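Local coordinates for putative uncharacterized protein PH1780 (Pyrococcus horikoshii, PDB 2YZQ) that is of unknown function but carries four CBS-domain repeats and binds S-adenosylmethionine, consistent with a role in sensing this ligand, at residues R33-L44 / R93-P103; L44-I53 / L65-V73. All blocks are in the same frame, centred on the assembly; numbering follows the deposited sequence.

Interaction 1: residues R33-L44 / R93-P103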
# COMPACT_ATOMS: atom_id res chain seq x y z
N ARG A 33 -1.04 -12.84 -1.72
CA ARG A 33 -0.64 -12.06 -0.56
C ARG A 33 -1.25 -12.66 0.71
O ARG A 33 -0.57 -12.82 1.72
CB ARG A 33 -1.10 -10.61 -0.73
CG ARG A 33 -0.44 -9.62 0.21
CD ARG A 33 -0.89 -8.20 -0.13
NE ARG A 33 -0.63 -7.87 -1.54
CZ ARG A 33 -1.05 -6.76 -2.13
NH1 ARG A 33 -1.75 -5.86 -1.45
NH2 ARG A 33 -0.78 -6.55 -3.41
N SER A 34 -2.54 -12.99 0.63
CA SER A 34 -3.25 -13.58 1.76
C SER A 34 -4.49 -14.30 1.25
O SER A 34 -4.97 -14.01 0.15
CB SER A 34 -3.65 -12.51 2.77
OG SER A 34 -4.58 -11.59 2.20
N PHE A 35 -5.02 -15.23 2.04
CA PHE A 35 -6.21 -15.98 1.65
C PHE A 35 -7.33 -15.83 2.67
O PHE A 35 -7.08 -15.83 3.87
CB PHE A 35 -5.90 -17.48 1.55
CG PHE A 35 -4.86 -17.83 0.53
CD1 PHE A 35 -5.06 -17.55 -0.82
CD2 PHE A 35 -3.68 -18.47 0.91
CE1 PHE A 35 -4.10 -17.91 -1.77
CE2 PHE A 35 -2.72 -18.84 -0.03
CZ PHE A 35 -2.94 -18.56 -1.37
N PRO A 36 -8.57 -15.68 2.20
CA PRO A 36 -9.67 -15.55 3.16
C PRO A 36 -9.83 -16.93 3.80
O PRO A 36 -9.63 -17.94 3.13
CB PRO A 36 -10.87 -15.18 2.29
CG PRO A 36 -10.23 -14.47 1.13
CD PRO A 36 -9.02 -15.32 0.84
N VAL A 37 -10.17 -16.97 5.08
CA VAL A 37 -10.34 -18.24 5.78
C VAL A 37 -11.81 -18.49 6.07
O VAL A 37 -12.51 -17.62 6.59
CB VAL A 37 -9.56 -18.26 7.12
CG1 VAL A 37 -9.74 -19.61 7.81
CG2 VAL A 37 -8.09 -17.99 6.86
N VAL A 38 -12.27 -19.70 5.75
CA VAL A 38 -13.67 -20.06 5.96
C VAL A 38 -13.82 -21.38 6.72
O VAL A 38 -12.88 -22.17 6.82
CB VAL A 38 -14.40 -20.22 4.61
CG1 VAL A 38 -14.33 -18.91 3.82
CG2 VAL A 38 -13.78 -21.35 3.81
N ASN A 39 -15.02 -21.61 7.25
CA ASN A 39 -15.29 -22.84 7.97
C ASN A 39 -15.92 -23.84 7.00
O ASN A 39 -16.02 -23.57 5.80
CB ASN A 39 -16.21 -22.61 9.17
CG ASN A 39 -17.52 -21.93 8.80
OD1 ASN A 39 -17.99 -22.04 7.67
ND2 ASN A 39 -18.12 -21.25 9.77
N LYS A 40 -16.34 -25.00 7.51
CA LYS A 40 -16.93 -26.02 6.66
C LYS A 40 -18.10 -25.49 5.84
O LYS A 40 -18.21 -25.79 4.65
CB LYS A 40 -17.38 -27.22 7.50
CG LYS A 40 -17.94 -28.37 6.68
CD LYS A 40 -16.93 -28.89 5.67
CE LYS A 40 -17.47 -30.07 4.88
NZ LYS A 40 -17.77 -31.25 5.75
N GLU A 41 -18.96 -24.70 6.47
CA GLU A 41 -20.12 -24.12 5.79
C GLU A 41 -19.68 -23.14 4.71
O GLU A 41 -20.46 -22.80 3.82
CB GLU A 41 -21.02 -23.40 6.79
CG GLU A 41 -21.85 -24.30 7.69
CD GLU A 41 -22.87 -25.11 6.92
OE1 GLU A 41 -23.62 -24.51 6.12
OE2 GLU A 41 -22.94 -26.34 7.12
N GLY A 42 -18.44 -22.67 4.80
CA GLY A 42 -17.95 -21.73 3.81
C GLY A 42 -18.07 -20.27 4.23
O GLY A 42 -17.82 -19.37 3.43
N LYS A 43 -18.45 -20.04 5.48
CA LYS A 43 -18.58 -18.67 5.98
C LYS A 43 -17.21 -18.12 6.36
O LYS A 43 -16.35 -18.85 6.82
CB LYS A 43 -19.50 -18.64 7.20
CG LYS A 43 -20.91 -19.17 6.93
CD LYS A 43 -21.81 -18.94 8.13
CE LYS A 43 -23.21 -19.48 7.87
NZ LYS A 43 -23.19 -20.95 7.63
N LEU A 44 -17.03 -16.82 6.15
CA LEU A 44 -15.77 -16.17 6.47
C LEU A 44 -15.52 -16.16 7.98
O LEU A 44 -16.39 -15.80 8.76
CB LEU A 44 -15.77 -14.73 5.96
CG LEU A 44 -14.50 -13.91 6.17
CD1 LEU A 44 -13.37 -14.43 5.29
CD2 LEU A 44 -14.79 -12.45 5.86
N ARG A 93 -6.91 -4.32 2.92
CA ARG A 93 -7.87 -5.06 2.12
C ARG A 93 -9.14 -5.35 2.89
O ARG A 93 -9.17 -5.30 4.12
CB ARG A 93 -7.27 -6.38 1.63
CG ARG A 93 -6.98 -7.39 2.72
CD ARG A 93 -6.17 -8.55 2.18
NE ARG A 93 -4.88 -8.11 1.66
CZ ARG A 93 -3.94 -7.51 2.39
NH1 ARG A 93 -4.14 -7.27 3.67
NH2 ARG A 93 -2.80 -7.14 1.82
N VAL A 94 -10.20 -5.63 2.14
CA VAL A 94 -11.49 -5.96 2.72
C VAL A 94 -12.00 -7.20 2.00
O VAL A 94 -11.77 -7.37 0.80
CB VAL A 94 -12.52 -4.82 2.55
CG1 VAL A 94 -11.99 -3.54 3.19
CG2 VAL A 94 -12.82 -4.59 1.07
N VAL A 95 -12.66 -8.08 2.74
CA VAL A 95 -13.21 -9.27 2.13
C VAL A 95 -14.66 -8.92 1.80
O VAL A 95 -15.35 -8.30 2.60
CB VAL A 95 -13.18 -10.48 3.10
CG1 VAL A 95 -13.83 -11.70 2.44
CG2 VAL A 95 -11.74 -10.80 3.48
N VAL A 96 -15.10 -9.30 0.60
CA VAL A 96 -16.46 -9.03 0.17
C VAL A 96 -17.25 -10.32 0.36
O VAL A 96 -16.85 -11.37 -0.14
CB VAL A 96 -16.51 -8.64 -1.32
CG1 VAL A 96 -17.89 -8.14 -1.67
CG2 VAL A 96 -15.45 -7.58 -1.62
N VAL A 97 -18.34 -10.24 1.11
CA VAL A 97 -19.15 -11.43 1.36
C VAL A 97 -20.57 -11.26 0.85
O VAL A 97 -21.01 -10.14 0.58
CB VAL A 97 -19.21 -11.76 2.87
CG1 VAL A 97 -17.81 -11.94 3.43
CG2 VAL A 97 -19.95 -10.66 3.62
N ASP A 98 -21.27 -12.38 0.71
CA ASP A 98 -22.65 -12.35 0.26
C ASP A 98 -23.57 -12.41 1.47
O ASP A 98 -23.11 -12.26 2.61
CB ASP A 98 -22.95 -13.52 -0.69
CG ASP A 98 -22.62 -14.88 -0.09
OD1 ASP A 98 -22.64 -15.02 1.15
OD2 ASP A 98 -22.35 -15.82 -0.87
N SER A 99 -24.85 -12.62 1.23
CA SER A 99 -25.83 -12.70 2.32
C SER A 99 -25.48 -13.79 3.32
O SER A 99 -25.70 -13.63 4.52
CB SER A 99 -27.23 -12.95 1.74
OG SER A 99 -28.21 -12.92 2.77
N LYS A 100 -24.95 -14.90 2.82
CA LYS A 100 -24.59 -16.03 3.68
C LYS A 100 -23.28 -15.80 4.43
O LYS A 100 -22.82 -16.68 5.16
CB LYS A 100 -24.45 -17.31 2.83
CG LYS A 100 -25.73 -17.74 2.12
CD LYS A 100 -25.45 -18.91 1.19
CE LYS A 100 -26.69 -19.32 0.41
NZ LYS A 100 -26.40 -20.41 -0.58
N GLY A 101 -22.70 -14.62 4.26
CA GLY A 101 -21.45 -14.30 4.93
C GLY A 101 -20.28 -15.05 4.33
O GLY A 101 -19.23 -15.19 4.96
N LYS A 102 -20.46 -15.53 3.10
CA LYS A 102 -19.42 -16.27 2.40
C LYS A 102 -18.66 -15.34 1.46
O LYS A 102 -19.25 -14.50 0.79
CB LYS A 102 -20.05 -17.42 1.60
CG LYS A 102 -20.84 -18.39 2.47
CD LYS A 102 -21.21 -19.66 1.72
CE LYS A 102 -21.98 -20.62 2.62
NZ LYS A 102 -22.27 -21.93 1.97
N PRO A 103 -17.33 -15.50 1.39
CA PRO A 103 -16.48 -14.66 0.53
C PRO A 103 -16.76 -14.80 -0.96
O PRO A 103 -16.72 -15.91 -1.50
CB PRO A 103 -15.06 -15.13 0.89
CG PRO A 103 -15.20 -15.68 2.27
CD PRO A 103 -16.51 -16.43 2.18
O HOH W 1 -23.81 -22.79 3.97
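The backbone N of L44 donates to the carbonyl O of G101, 3.0 Å away. The bond is almost straight, at 179°. A second link is weaker. K102 stretches its chain past the carbonyl of G42, and its NZ makes a weak hydrogen bond to E41 O. The same NZ also donates to a water, and that water donates to E41 OE1. Each hairpin turn is a type I turn, N39 to G42 and D98 to G101, tied from inside. N39 OD1 accepts K43 N at 3.0 Å, and D98 OD1 accepts K102 N at 3.0 Å. Both donors lie above the plane of their acceptor group. These are matching beta hairpins of two consecutive CBS motifs, laid side by side. The middle of the contact is apolar. The CG of L44 lies opposite the backbone N (chi1 -178°), which sends its methyls toward V95 and P103. L44 CD2 meets V95 CG1 tip to tip at 3.6 Å. The P103 ring puts CG against V38 CG1 and L44 CD1. At the far end R93 NH2 comes against R33 CD, at the edge of the R33 guanidinium and in its plane. The two planes are 89° apart, and the like charges R33 NH1 and R93 NH2 lie 3.7 Å apart. Y91 makes a cation-pi contact with R93.

Interaction 2: residues L44-I53 / L65-V73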
# COMPACT_ATOMS: atom_id res chain seq x y z
N LEU A 44 -17.03 -16.82 6.15
CA LEU A 44 -15.77 -16.17 6.47
C LEU A 44 -15.52 -16.16 7.98
O LEU A 44 -16.39 -15.80 8.76
CB LEU A 44 -15.77 -14.73 5.96
CG LEU A 44 -14.50 -13.91 6.17
CD1 LEU A 44 -13.37 -14.43 5.29
CD2 LEU A 44 -14.79 -12.45 5.86
N VAL A 45 -14.31 -16.56 8.37
CA VAL A 45 -13.94 -16.58 9.78
C VAL A 45 -12.65 -15.81 10.01
O VAL A 45 -12.19 -15.67 11.15
CB VAL A 45 -13.79 -18.03 10.31
CG1 VAL A 45 -15.13 -18.75 10.25
CG2 VAL A 45 -12.74 -18.78 9.50
N GLY A 46 -12.05 -15.30 8.93
CA GLY A 46 -10.82 -14.54 9.05
C GLY A 46 -9.97 -14.54 7.80
O GLY A 46 -10.42 -14.94 6.73
N ILE A 47 -8.73 -14.07 7.93
CA ILE A 47 -7.81 -14.03 6.80
C ILE A 47 -6.41 -14.41 7.26
O ILE A 47 -6.02 -14.13 8.40
CB ILE A 47 -7.77 -12.63 6.15
CG1 ILE A 47 -7.05 -12.69 4.80
CG2 ILE A 47 -7.06 -11.65 7.07
CD1 ILE A 47 -7.16 -11.41 3.99
N ILE A 48 -5.65 -15.06 6.38
CA ILE A 48 -4.29 -15.46 6.71
C ILE A 48 -3.32 -14.91 5.67
O ILE A 48 -3.54 -15.05 4.47
CB ILE A 48 -4.16 -17.01 6.77
CG1 ILE A 48 -2.75 -17.39 7.22
CG2 ILE A 48 -4.47 -17.62 5.42
CD1 ILE A 48 -2.39 -16.90 8.61
N SER A 49 -2.26 -14.28 6.15
CA SER A 49 -1.25 -13.69 5.27
C SER A 49 -0.01 -14.57 5.19
O SER A 49 0.36 -15.23 6.17
CB SER A 49 -0.87 -12.30 5.77
OG SER A 49 -0.39 -12.35 7.10
N VAL A 50 0.64 -14.57 4.03
CA VAL A 50 1.85 -15.36 3.83
C VAL A 50 2.98 -14.86 4.72
O VAL A 50 3.77 -15.65 5.23
CB VAL A 50 2.30 -15.32 2.35
CG1 VAL A 50 2.60 -13.89 1.94
CG2 VAL A 50 3.52 -16.20 2.15
N LYS A 51 3.06 -13.54 4.91
CA LYS A 51 4.10 -12.95 5.74
C LYS A 51 4.01 -13.46 7.18
O LYS A 51 5.04 -13.66 7.83
CB LYS A 51 3.99 -11.42 5.73
CG LYS A 51 4.52 -10.77 4.47
CD LYS A 51 4.45 -9.25 4.56
CE LYS A 51 5.10 -8.59 3.36
NZ LYS A 51 6.55 -8.91 3.27
N ARG A 52 2.79 -13.66 7.66
CA ARG A 52 2.60 -14.14 9.02
C ARG A 52 2.87 -15.64 9.09
O ARG A 52 1.99 -16.43 9.46
CB ARG A 52 1.17 -13.85 9.50
CG ARG A 52 0.95 -14.09 10.98
CD ARG A 52 -0.46 -13.71 11.40
NE ARG A 52 -0.78 -12.34 11.02
CZ ARG A 52 -1.92 -11.72 11.33
NH1 ARG A 52 -2.84 -12.35 12.05
NH2 ARG A 52 -2.13 -10.48 10.93
N ILE A 53 4.09 -16.03 8.73
CA ILE A 53 4.48 -17.44 8.76
C ILE A 53 4.37 -18.00 10.17
O ILE A 53 4.04 -17.22 11.09
CB ILE A 53 5.94 -17.61 8.27
CG1 ILE A 53 6.89 -16.81 9.16
CG2 ILE A 53 6.06 -17.14 6.82
CD1 ILE A 53 8.35 -16.97 8.80
N LEU A 65 -2.90 -18.56 13.69
CA LEU A 65 -2.24 -17.47 12.98
C LEU A 65 -3.22 -16.63 12.15
O LEU A 65 -2.83 -15.65 11.53
CB LEU A 65 -1.15 -18.03 12.07
CG LEU A 65 -0.06 -18.87 12.74
CD1 LEU A 65 0.89 -19.42 11.69
CD2 LEU A 65 0.69 -18.01 13.75
N VAL A 66 -4.49 -17.02 12.15
CA VAL A 66 -5.51 -16.30 11.40
C VAL A 66 -6.09 -15.15 12.21
O VAL A 66 -6.42 -15.31 13.39
CB VAL A 66 -6.66 -17.24 10.99
CG1 VAL A 66 -7.67 -16.49 10.13
CG2 VAL A 66 -6.12 -18.45 10.24
N LYS A 67 -6.23 -13.98 11.59
CA LYS A 67 -6.81 -12.83 12.27
C LYS A 67 -8.31 -12.80 11.99
O LYS A 67 -8.73 -12.83 10.84
CB LYS A 67 -6.15 -11.52 11.80
CG LYS A 67 -6.23 -11.27 10.30
CD LYS A 67 -5.67 -9.90 9.95
CE LYS A 67 -6.48 -8.79 10.61
NZ LYS A 67 -5.98 -7.43 10.28
N ARG A 68 -9.10 -12.74 13.06
CA ARG A 68 -10.55 -12.74 12.95
C ARG A 68 -11.18 -11.39 12.66
O ARG A 68 -12.14 -11.29 11.90
CB ARG A 68 -11.17 -13.31 14.23
CG ARG A 68 -11.05 -12.39 15.44
CD ARG A 68 -11.69 -13.00 16.68
NE ARG A 68 -10.94 -14.14 17.18
CZ ARG A 68 -9.70 -14.08 17.65
NH1 ARG A 68 -9.06 -12.91 17.67
NH2 ARG A 68 -9.09 -15.17 18.09
N ASP A 69 -10.64 -10.33 13.27
CA ASP A 69 -11.18 -8.99 13.08
C ASP A 69 -10.73 -8.36 11.76
O ASP A 69 -9.87 -7.48 11.75
CB ASP A 69 -10.77 -8.09 14.25
CG ASP A 69 -11.44 -6.73 14.20
OD1 ASP A 69 -12.69 -6.68 14.23
OD2 ASP A 69 -10.72 -5.71 14.13
N VAL A 70 -11.32 -8.82 10.66
CA VAL A 70 -10.99 -8.29 9.34
C VAL A 70 -12.17 -7.52 8.76
O VAL A 70 -13.32 -7.91 8.93
CB VAL A 70 -10.61 -9.42 8.36
CG1 VAL A 70 -9.43 -10.20 8.90
CG2 VAL A 70 -11.81 -10.34 8.14
N PRO A 71 -11.90 -6.40 8.08
CA PRO A 71 -12.98 -5.59 7.49
C PRO A 71 -13.73 -6.35 6.39
O PRO A 71 -13.12 -7.00 5.54
CB PRO A 71 -12.24 -4.36 6.97
CG PRO A 71 -10.90 -4.91 6.61
CD PRO A 71 -10.58 -5.80 7.78
N VAL A 72 -15.05 -6.26 6.43
CA VAL A 72 -15.89 -6.93 5.44
C VAL A 72 -16.97 -6.01 4.90
O VAL A 72 -17.47 -5.13 5.60
CB VAL A 72 -16.58 -8.18 6.03
CG1 VAL A 72 -15.53 -9.17 6.51
CG2 VAL A 72 -17.50 -7.78 7.17
N VAL A 73 -17.33 -6.21 3.63
CA VAL A 73 -18.36 -5.41 2.99
C VAL A 73 -19.11 -6.33 2.02
O VAL A 73 -18.72 -7.48 1.83
CB VAL A 73 -17.77 -4.24 2.16
CG1 VAL A 73 -17.01 -3.29 3.07
CG2 VAL A 73 -16.86 -4.79 1.07
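The flat group here is the guanidinium of R52, and at its edge, near its plane, lies K67 CB, 3.4 Å from R52 NH1. L65 O stands oblique to the group and accepts a weak hydrogen bond from the same NH1. The R52 side chain crosses that of K67 at about a right angle. The CG of R52 is anti to the backbone N (chi1 -170°) and the chain bends at chi3, which carries CD and NH1 past L65 O. I48 CD1 also meets L65 O, at 3.2 Å.

Two backbone bonds hold the middle. I47 N donates to K67 O, and K67 N donates to I47 O, both at 3.2 Å. They form a single antiparallel hydrogen-bonded bridge. The side chains of I47 and K67 lie side by side and point the same way. I47 CG2 is tightly packed, 3.3 Å from V70 CG1 and 3.4 Å from K67 CG. Next to it G46 has no side chain, and its CA lies 3.2 Å from K67 O. V66 CG1 covers the backbone of I47. Further along, the side chains of L44 and V72 slide past each other in opposite directions, with CD2 of L44 tight against CG1 of V72 at 3.4 Å. P71 turns away from this contact and packs on L85 and Y89 of helix 79-89.

V45 and G46 both face V37, a classic beta bulge in strand 44-49. Here the bulged edge strand of one CBS motif is paired with the segment that leads into the next, within a tandem CBS pair.

Of the strands in these contacts, 34-38 comes first and turns back into strand 44-49. The two are neighbours in a three-stranded sheet. Interaction 2 closes the shorter loop, bringing 65-73 back onto 44-53 after an intervening part that is largely not modelled. Segment 65-73 runs into strand 72-74, and the chain continues through helix 79-89 to strand 93-97. There interaction 1 closes the longer loop, with 93-103 against 33-44. Interaction 2 is nested inside it, and L44 belongs to both. Strands 72-74 and 93-97 are neighbours in a second sheet. Interaction 1 packs the two sheets against each other, while interaction 2 binds the connecting segment to the edge of the first and reaches the second through V72.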